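Local coordinates for protein glutathione S-transferase omega-like 2 (Saccharomyces cerevisiae, PDB 5LKB) that acts as a glutathione-dependent one-cysteine thiol transferase on beta-hydroxyethyl disulfide, reduces dehydroascorbate and dimethylarsinic acid, and reacts with glutathionyl-(hydro)quinones, at residues Leu40-Ala45 / His50-Thr55; Thr157-Trp162 / Ser175-Ile180. All coordinates share one frame; numbering follows the deposited sequence.

Contact 1: residues Leu40-Ala45 / His50-Thr55; sequences LYVSLA and HRTLIT
Leu40 and Val42 on strand 38-42 face Thr52 and Leu53 on helix 47-58, the axes of strand 40-42 and helix 50-55 passing 9.2 Å apart with their directions at 134°. Leu53 buries more area here than any other residue. Its CD1 meets Leu44 CD2 at 3.6 Å, where the two leucines cross at about a right angle, and also brushes Val42 CG2; CD2 turns to Val42, lying 3.9 Å from its CG1 and almost as near its CG2. Leu44 does not point straight at the helix from its backbone, but with CG swung opposite its carbonyl carbon (chi1 -72°) its CD2 still reaches it. Closer to the start of the strand, Leu40 lays CD2 3.4 Å from Thr52 OG1. That hydroxyl sits between its own backbone N and carbonyl carbon (chi1 72°) and hydrogen-bonds to the carbonyl O of Ala49, one turn back in the helix. The two elements open a beta-alpha-beta unit of the thioredoxin-like domain, completed by strand 66-69, whose Cys67 touches both Val42 and Leu53. With the one polar side-chain atom at this interface bonded within its own helix, strand and helix are joined here by dispersion and burial of methyl groups.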
ATOM      1  N   LEU A  40     -15.748  25.575 -16.849  1.00 19.66           N
ATOM      2  CA  LEU A  40     -15.583  24.242 -16.299  1.00 18.57           C
ATOM      3  C   LEU A  40     -14.727  24.388 -15.052  1.00 16.42           C
ATOM      4  O   LEU A  40     -13.529  24.702 -15.151  1.00 17.15           O
ATOM      5  CB  LEU A  40     -14.950  23.318 -17.354  1.00 18.35           C
ATOM      6  CG  LEU A  40     -14.783  21.869 -16.887  1.00 18.45           C
ATOM      7  CD1 LEU A  40     -16.227  21.258 -16.656  1.00 18.72           C
ATOM      8  CD2 LEU A  40     -14.039  21.082 -17.909  1.00 17.72           C
ATOM      9  N   TYR A  41     -15.316  24.134 -13.868  1.00 16.60           N
ATOM     10  CA  TYR A  41     -14.604  24.178 -12.591  1.00 16.99           C
ATOM     11  C   TYR A  41     -14.303  22.742 -12.165  1.00 19.63           C
ATOM     12  O   TYR A  41     -15.203  21.910 -12.120  1.00 17.77           O
ATOM     13  CB  TYR A  41     -15.461  24.825 -11.498  1.00 19.01           C
ATOM     14  CG  TYR A  41     -15.760  26.318 -11.720  1.00 18.45           C
ATOM     15  CD1 TYR A  41     -14.842  27.284 -11.310  1.00 20.27           C
ATOM     16  CD2 TYR A  41     -16.928  26.745 -12.341  1.00 18.87           C
ATOM     17  CE1 TYR A  41     -15.083  28.633 -11.511  1.00 24.33           C
ATOM     18  CE2 TYR A  41     -17.172  28.084 -12.524  1.00 24.33           C
ATOM     19  CZ  TYR A  41     -16.280  29.020 -12.071  1.00 24.67           C
ATOM     20  OH  TYR A  41     -16.548  30.367 -12.281  1.00 25.28           O
ATOM     21  N   VAL A  42     -13.025  22.458 -11.864  1.00 16.22           N
ATOM     22  CA  VAL A  42     -12.577  21.098 -11.609  1.00 18.21           C
ATOM     23  C   VAL A  42     -11.644  21.084 -10.419  1.00 17.23           C
ATOM     24  O   VAL A  42     -11.151  22.116  -9.965  1.00 16.58           O
ATOM     25  CB  VAL A  42     -11.811  20.499 -12.804  1.00 16.56           C
ATOM     26  CG1 VAL A  42     -12.641  20.543 -14.072  1.00 18.39           C
ATOM     27  CG2 VAL A  42     -10.532  21.259 -13.054  1.00 19.11           C
ATOM     28  N   SER A  43     -11.411  19.866  -9.913  1.00 15.63           N
ATOM     29  CA  SER A  43     -10.169  19.529  -9.217  1.00 15.07           C
ATOM     30  C   SER A  43      -9.360  18.610 -10.099  1.00 14.40           C
ATOM     31  O   SER A  43      -9.896  17.699 -10.699  1.00 16.63           O
ATOM     32  CB  SER A  43     -10.409  18.837  -7.879  1.00 14.69           C
ATOM     33  OG  SER A  43      -9.189  18.334  -7.321  1.00 17.31           O
ATOM     34  N   LEU A  44      -8.033  18.838 -10.171  1.00 14.82           N
ATOM     35  CA  LEU A  44      -7.153  17.880 -10.850  1.00 15.73           C
ATOM     36  C   LEU A  44      -6.978  16.565 -10.081  1.00 14.38           C
ATOM     37  O   LEU A  44      -6.595  15.572 -10.706  1.00 15.62           O
ATOM     38  CB  LEU A  44      -5.784  18.516 -11.028  1.00 16.56           C
ATOM     39  CG  LEU A  44      -5.642  19.626 -12.052  1.00 15.84           C
ATOM     40  CD1 LEU A  44      -4.374  20.415 -11.902  1.00 18.48           C
ATOM     41  CD2 LEU A  44      -5.709  18.978 -13.419  1.00 21.66           C
ATOM     42  N   ALA A  45      -7.387  16.494  -8.833  1.00 14.42           N
ATOM     43  CA  ALA A  45      -7.287  15.242  -8.079  1.00 14.46           C
ATOM     44  C   ALA A  45      -8.430  14.284  -8.410  1.00 14.65           C
ATOM     45  O   ALA A  45      -8.297  13.051  -8.243  1.00 16.13           O
ATOM     46  CB  ALA A  45      -7.331  15.521  -6.590  1.00 16.35           C
ATOM     47  N   HIS A  50     -11.626  14.811 -13.951  1.00 12.66           N
ATOM     48  CA  HIS A  50     -10.587  14.541 -14.914  1.00 12.97           C
ATOM     49  C   HIS A  50     -11.197  14.117 -16.255  1.00 13.83           C
ATOM     50  O   HIS A  50     -10.673  14.426 -17.288  1.00 14.38           O
ATOM     51  CB  HIS A  50      -9.594  13.514 -14.324  1.00 13.19           C
ATOM     52  CG  HIS A  50      -8.306  13.365 -15.077  1.00 12.48           C
ATOM     53  ND1 HIS A  50      -7.305  12.486 -14.654  1.00 13.01           N
ATOM     54  CD2 HIS A  50      -7.818  14.021 -16.151  1.00 15.22           C
ATOM     55  CE1 HIS A  50      -6.277  12.609 -15.468  1.00 12.50           C
ATOM     56  NE2 HIS A  50      -6.557  13.540 -16.378  1.00 13.45           N
ATOM     57  N   ARG A  51     -12.306  13.373 -16.241  1.00 15.21           N
ATOM     58  CA  ARG A  51     -12.949  12.962 -17.481  1.00 14.45           C
ATOM     59  C   ARG A  51     -13.230  14.159 -18.333  1.00 14.59           C
ATOM     60  O   ARG A  51     -13.034  14.098 -19.537  1.00 15.61           O
ATOM     61  CB  ARG A  51     -14.288  12.284 -17.199  1.00 14.29           C
ATOM     62  CG  ARG A  51     -14.274  10.999 -16.323  1.00 16.81           C
ATOM     63  CD  ARG A  51     -15.701  10.720 -15.930  1.00 16.26           C
ATOM     64  NE  ARG A  51     -15.898   9.340 -15.512  1.00 15.37           N
ATOM     65  CZ  ARG A  51     -17.085   8.808 -15.286  1.00 18.00           C
ATOM     66  NH1 ARG A  51     -18.179   9.561 -15.483  1.00 17.09           N
ATOM     67  NH2 ARG A  51     -17.175   7.549 -14.914  1.00 16.65           N
ATOM     68  N   THR A  52     -13.676  15.232 -17.703  1.00 14.07           N
ATOM     69  CA  THR A  52     -14.097  16.406 -18.461  1.00 15.29           C
ATOM     70  C   THR A  52     -12.909  17.175 -19.010  1.00 15.56           C
ATOM     71  O   THR A  52     -13.025  17.778 -20.083  1.00 15.18           O
ATOM     72  CB  THR A  52     -15.022  17.298 -17.625  1.00 14.19           C
ATOM     73  OG1 THR A  52     -14.355  18.001 -16.593  1.00 15.87           O
ATOM     74  CG2 THR A  52     -16.148  16.524 -17.001  1.00 15.28           C
ATOM     75  N   LEU A  53     -11.768  17.204 -18.294  1.00 14.94           N
ATOM     76  CA  LEU A  53     -10.578  17.862 -18.805  1.00 15.57           C
ATOM     77  C   LEU A  53     -10.048  17.138 -20.032  1.00 16.16           C
ATOM     78  O   LEU A  53      -9.688  17.781 -21.026  1.00 14.96           O
ATOM     79  CB  LEU A  53      -9.506  17.913 -17.752  1.00 14.04           C
ATOM     80  CG  LEU A  53      -9.743  18.785 -16.567  1.00 17.95           C
ATOM     81  CD1 LEU A  53      -8.536  18.673 -15.594  1.00 17.75           C
ATOM     82  CD2 LEU A  53      -9.952  20.251 -16.919  1.00 19.01           C
ATOM     83  N   ILE A  54      -9.997  15.811 -19.994  1.00 14.19           N
ATOM     84  CA  ILE A  54      -9.509  15.033 -21.118  1.00 14.03           C
ATOM     85  C   ILE A  54     -10.399  15.300 -22.343  1.00 14.57           C
ATOM     86  O   ILE A  54      -9.922  15.526 -23.463  1.00 15.47           O
ATOM     87  CB  ILE A  54      -9.452  13.528 -20.790  1.00 15.24           C
ATOM     88  CG1 ILE A  54      -8.390  13.291 -19.692  1.00 15.72           C
ATOM     89  CG2 ILE A  54      -9.112  12.715 -22.015  1.00 16.18           C
ATOM     90  CD1 ILE A  54      -8.590  12.016 -18.936  1.00 15.86           C
ATOM     91  N   THR A  55     -11.705  15.253 -22.128  1.00 14.55           N
ATOM     92  CA  THR A  55     -12.654  15.405 -23.224  1.00 15.68           C
ATOM     93  C   THR A  55     -12.612  16.823 -23.779  1.00 18.04           C
ATOM     94  O   THR A  55     -12.622  17.006 -25.005  1.00 17.55           O
ATOM     95  CB  THR A  55     -14.050  15.029 -22.731  1.00 16.19           C
ATOM     96  OG1 THR A  55     -14.078  13.672 -22.241  1.00 16.53           O
ATOM     97  CG2 THR A  55     -15.058  15.058 -23.884  1.00 16.94           C
TER

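Contact 2: residues Thr157-Trp162 / Ser175-Ile180; sequences TVPVLW and SEIIRI
Ile177 pushes its CD1 methyl into the angle between Pro159 and Leu161, two residues whose side chains leave the same side of the chain. The methyl lies 3.8 Å from Pro159 CG, at the outer corner of the ring, and 4.0 Å from Leu161 CB. Chi1 of -66° sets Ile177 CG1 opposite the carbonyl carbon, and chi2 of 164° extends the chain, so that CD1 leads toward the strand while CG2 branches off another way. Leu161 holds CG opposite its backbone N (chi1 177°), leaving CB to meet Ile177 while CD2 goes on to cross the tip of Ile180, 4.1 Å from CD1. Ile177 and Ile180, one turn apart on helix 174-182, thus present their CD1 methyls to the sheet in succession. This is the closing part of the thioredoxin-like domain of a glutathione transferase, in which the antiparallel strands 160-163 and 168-171 lead into the last helix of the fold. The peptide bond between Val158 and Pro159 is cis, the cis-proline characteristic of thioredoxin folds. It lies just ahead of the strand, and Val158 is itself a glutathione-binding residue. Pro159 also touches Ala49 on helix 47-58. On the helix surface turned from the strand, Arg179 forms salt bridges with Glu285 and Asp209.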
ATOM      1  N   THR A 157     -19.937  19.133  -5.152  1.00 18.01           N
ATOM      2  CA  THR A 157     -18.990  18.279  -5.869  1.00 18.91           C
ATOM      3  C   THR A 157     -18.403  18.981  -7.083  1.00 20.00           C
ATOM      4  O   THR A 157     -18.957  19.958  -7.607  1.00 19.41           O
ATOM      5  CB  THR A 157     -19.672  16.993  -6.339  1.00 17.19           C
ATOM      6  OG1 THR A 157     -20.880  17.319  -7.065  1.00 18.56           O
ATOM      7  CG2 THR A 157     -20.044  16.100  -5.169  1.00 18.19           C
ATOM      8  N   VAL A 158     -17.209  18.494  -7.503  1.00 18.90           N
ATOM      9  CA  VAL A 158     -16.652  18.788  -8.838  1.00 16.45           C
ATOM     10  C   VAL A 158     -16.896  17.589  -9.738  1.00 16.27           C
ATOM     11  O   VAL A 158     -17.041  16.483  -9.254  1.00 16.49           O
ATOM     12  CB  VAL A 158     -15.145  19.169  -8.808  1.00 16.98           C
ATOM     13  CG1 VAL A 158     -14.965  20.474  -8.080  1.00 23.06           C
ATOM     14  CG2 VAL A 158     -14.321  18.060  -8.109  1.00 18.89           C
ATOM     15  N   PRO A 159     -16.931  17.777 -11.049  1.00 15.03           N
ATOM     16  CA  PRO A 159     -16.819  18.995 -11.859  1.00 17.12           C
ATOM     17  C   PRO A 159     -18.134  19.795 -11.889  1.00 16.54           C
ATOM     18  O   PRO A 159     -19.224  19.226 -11.688  1.00 16.90           O
ATOM     19  CB  PRO A 159     -16.556  18.435 -13.252  1.00 17.64           C
ATOM     20  CG  PRO A 159     -17.278  17.220 -13.279  1.00 16.73           C
ATOM     21  CD  PRO A 159     -17.149  16.621 -11.928  1.00 14.47           C
ATOM     22  N   VAL A 160     -18.015  21.076 -12.221  1.00 18.06           N
ATOM     23  CA  VAL A 160     -19.172  21.937 -12.432  1.00 15.35           C
ATOM     24  C   VAL A 160     -19.052  22.575 -13.803  1.00 16.51           C
ATOM     25  O   VAL A 160     -18.042  23.222 -14.106  1.00 15.84           O
ATOM     26  CB  VAL A 160     -19.262  22.995 -11.334  1.00 15.80           C
ATOM     27  CG1 VAL A 160     -20.337  24.036 -11.688  1.00 16.94           C
ATOM     28  CG2 VAL A 160     -19.589  22.362  -9.975  1.00 22.38           C
ATOM     29  N   LEU A 161     -20.094  22.406 -14.631  1.00 19.64           N
ATOM     30  CA  LEU A 161     -20.215  23.111 -15.913  1.00 15.01           C
ATOM     31  C   LEU A 161     -21.198  24.280 -15.710  1.00 19.95           C
ATOM     32  O   LEU A 161     -22.358  24.066 -15.343  1.00 19.70           O
ATOM     33  CB  LEU A 161     -20.669  22.166 -17.013  1.00 15.90           C
ATOM     34  CG  LEU A 161     -20.895  22.809 -18.377  1.00 16.21           C
ATOM     35  CD1 LEU A 161     -19.570  23.329 -18.947  1.00 20.80           C
ATOM     36  CD2 LEU A 161     -21.543  21.821 -19.313  1.00 18.52           C
ATOM     37  N   TRP A 162     -20.668  25.490 -15.792  1.00 19.26           N
ATOM     38  CA  TRP A 162     -21.278  26.745 -15.310  1.00 18.69           C
ATOM     39  C   TRP A 162     -21.639  27.627 -16.493  1.00 21.69           C
ATOM     40  O   TRP A 162     -20.873  27.739 -17.452  1.00 20.11           O
ATOM     41  CB  TRP A 162     -20.249  27.516 -14.507  1.00 19.85           C
ATOM     42  CG  TRP A 162     -20.723  28.864 -13.902  1.00 23.42           C
ATOM     43  CD1 TRP A 162     -20.388  30.127 -14.341  1.00 22.90           C
ATOM     44  CD2 TRP A 162     -21.548  29.051 -12.748  1.00 22.38           C
ATOM     45  NE1 TRP A 162     -20.922  31.055 -13.497  1.00 21.33           N
ATOM     46  CE2 TRP A 162     -21.686  30.451 -12.551  1.00 21.99           C
ATOM     47  CE3 TRP A 162     -22.202  28.195 -11.881  1.00 24.56           C
ATOM     48  CZ2 TRP A 162     -22.409  30.989 -11.468  1.00 23.69           C
ATOM     49  CZ3 TRP A 162     -22.946  28.743 -10.815  1.00 22.88           C
ATOM     50  CH2 TRP A 162     -23.066  30.128 -10.656  1.00 25.93           C
ATOM     51  N   SER A 175     -20.558  12.202 -16.301  1.00 16.39           N
ATOM     52  CA  SER A 175     -20.862  11.309 -17.404  1.00 15.65           C
ATOM     53  C   SER A 175     -21.669  12.053 -18.466  1.00 14.51           C
ATOM     54  O   SER A 175     -21.620  11.647 -19.635  1.00 18.17           O
ATOM     55  CB  SER A 175     -21.654  10.090 -16.919  1.00 22.79           C
ATOM     56  OG  SER A 175     -22.939  10.435 -16.402  1.00 22.22           O
ATOM     57  N   GLU A 176     -22.386  13.118 -18.052  1.00 16.98           N
ATOM     58  CA  GLU A 176     -23.221  13.890 -18.990  1.00 15.74           C
ATOM     59  C   GLU A 176     -22.411  15.051 -19.532  1.00 18.60           C
ATOM     60  O   GLU A 176     -22.526  15.395 -20.710  1.00 16.94           O
ATOM     61  CB  GLU A 176     -24.478  14.377 -18.288  1.00 18.06           C
ATOM     62  CG  GLU A 176     -25.462  13.213 -18.068  1.00 20.32           C
ATOM     63  CD  GLU A 176     -26.630  13.543 -17.147  1.00 22.34           C
ATOM     64  OE1 GLU A 176     -26.704  14.638 -16.560  1.00 19.07           O
ATOM     65  OE2 GLU A 176     -27.506  12.670 -16.961  1.00 26.98           O
ATOM     66  N   ILE A 177     -21.594  15.690 -18.684  1.00 17.40           N
ATOM     67  CA  ILE A 177     -20.731  16.764 -19.213  1.00 16.16           C
ATOM     68  C   ILE A 177     -19.901  16.260 -20.387  1.00 17.85           C
ATOM     69  O   ILE A 177     -19.750  16.949 -21.399  1.00 16.73           O
ATOM     70  CB  ILE A 177     -19.862  17.378 -18.096  1.00 14.26           C
ATOM     71  CG1 ILE A 177     -20.712  18.106 -17.056  1.00 17.06           C
ATOM     72  CG2 ILE A 177     -18.758  18.301 -18.660  1.00 16.07           C
ATOM     73  CD1 ILE A 177     -19.950  18.398 -15.725  1.00 16.44           C
ATOM     74  N   ILE A 178     -19.336  15.050 -20.302  1.00 16.36           N
ATOM     75  CA  ILE A 178     -18.524  14.578 -21.418  1.00 16.51           C
ATOM     76  C   ILE A 178     -19.357  14.282 -22.677  1.00 17.23           C
ATOM     77  O   ILE A 178     -18.827  14.328 -23.793  1.00 16.82           O
ATOM     78  CB  ILE A 178     -17.620  13.399 -20.955  1.00 18.17           C
ATOM     79  CG1 ILE A 178     -18.463  12.176 -20.567  1.00 17.55           C
ATOM     80  CG2 ILE A 178     -16.662  13.892 -19.899  1.00 17.43           C
ATOM     81  CD1 ILE A 178     -17.578  11.005 -20.006  1.00 16.29           C
ATOM     82  N   ARG A 179     -20.646  13.982 -22.507  1.00 17.20           N
ATOM     83  CA  ARG A 179     -21.529  13.847 -23.658  1.00 18.30           C
ATOM     84  C   ARG A 179     -21.806  15.219 -24.248  1.00 17.73           C
ATOM     85  O   ARG A 179     -21.788  15.391 -25.477  1.00 17.79           O
ATOM     86  CB  ARG A 179     -22.818  13.149 -23.216  1.00 19.10           C
ATOM     87  CG  ARG A 179     -22.697  11.643 -22.964  1.00 20.38           C
ATOM     88  CD  ARG A 179     -22.282  10.847 -24.198  1.00 21.07           C
ATOM     89  NE  ARG A 179     -21.875   9.463 -23.882  1.00 22.02           N
ATOM     90  CZ  ARG A 179     -22.676   8.420 -23.797  1.00 21.63           C
ATOM     91  NH1 ARG A 179     -23.999   8.567 -24.032  1.00 28.88           N
ATOM     92  NH2 ARG A 179     -22.186   7.218 -23.511  1.00 22.92           N
ATOM     93  N   ILE A 180     -22.010  16.221 -23.394  1.00 16.83           N
ATOM     94  CA  ILE A 180     -22.197  17.584 -23.926  1.00 17.92           C
ATOM     95  C   ILE A 180     -20.986  18.008 -24.744  1.00 18.09           C
ATOM     96  O   ILE A 180     -21.110  18.507 -25.881  1.00 17.95           O
ATOM     97  CB  ILE A 180     -22.513  18.561 -22.790  1.00 15.96           C
ATOM     98  CG1 ILE A 180     -23.817  18.207 -22.084  1.00 18.40           C
ATOM     99  CG2 ILE A 180     -22.587  20.035 -23.295  1.00 20.09           C
ATOM    100  CD1 ILE A 180     -24.094  19.038 -20.799  1.00 20.12           C
TER

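In the fold
Contacts 1 and 2 put two helices against neighbouring antiparallel strands of one four-stranded sheet, and their centres are 9 Å apart. The strands meet through a probable hydrogen bond from Tyr41 N to Val160 O, 2.9 Å long. The helices also pack directly: Thr52 CG2 lies 3.6 Å from Ile177 CG2, and Thr55 OG1 is 3.5 Å from Ile178 CG2. The glutathione site borders both contacts. In contact 2 the side chain of Pro159 comes within about 5 Å of that of the nucleophile Cys46 and about 4 Å of that of glutathione-binding Ser174; in contact 1 Thr52 approaches Ser174 to about 4 Å between side chains. A glycerol, probably from crystallisation, is hydrogen-bonded to Val158 O.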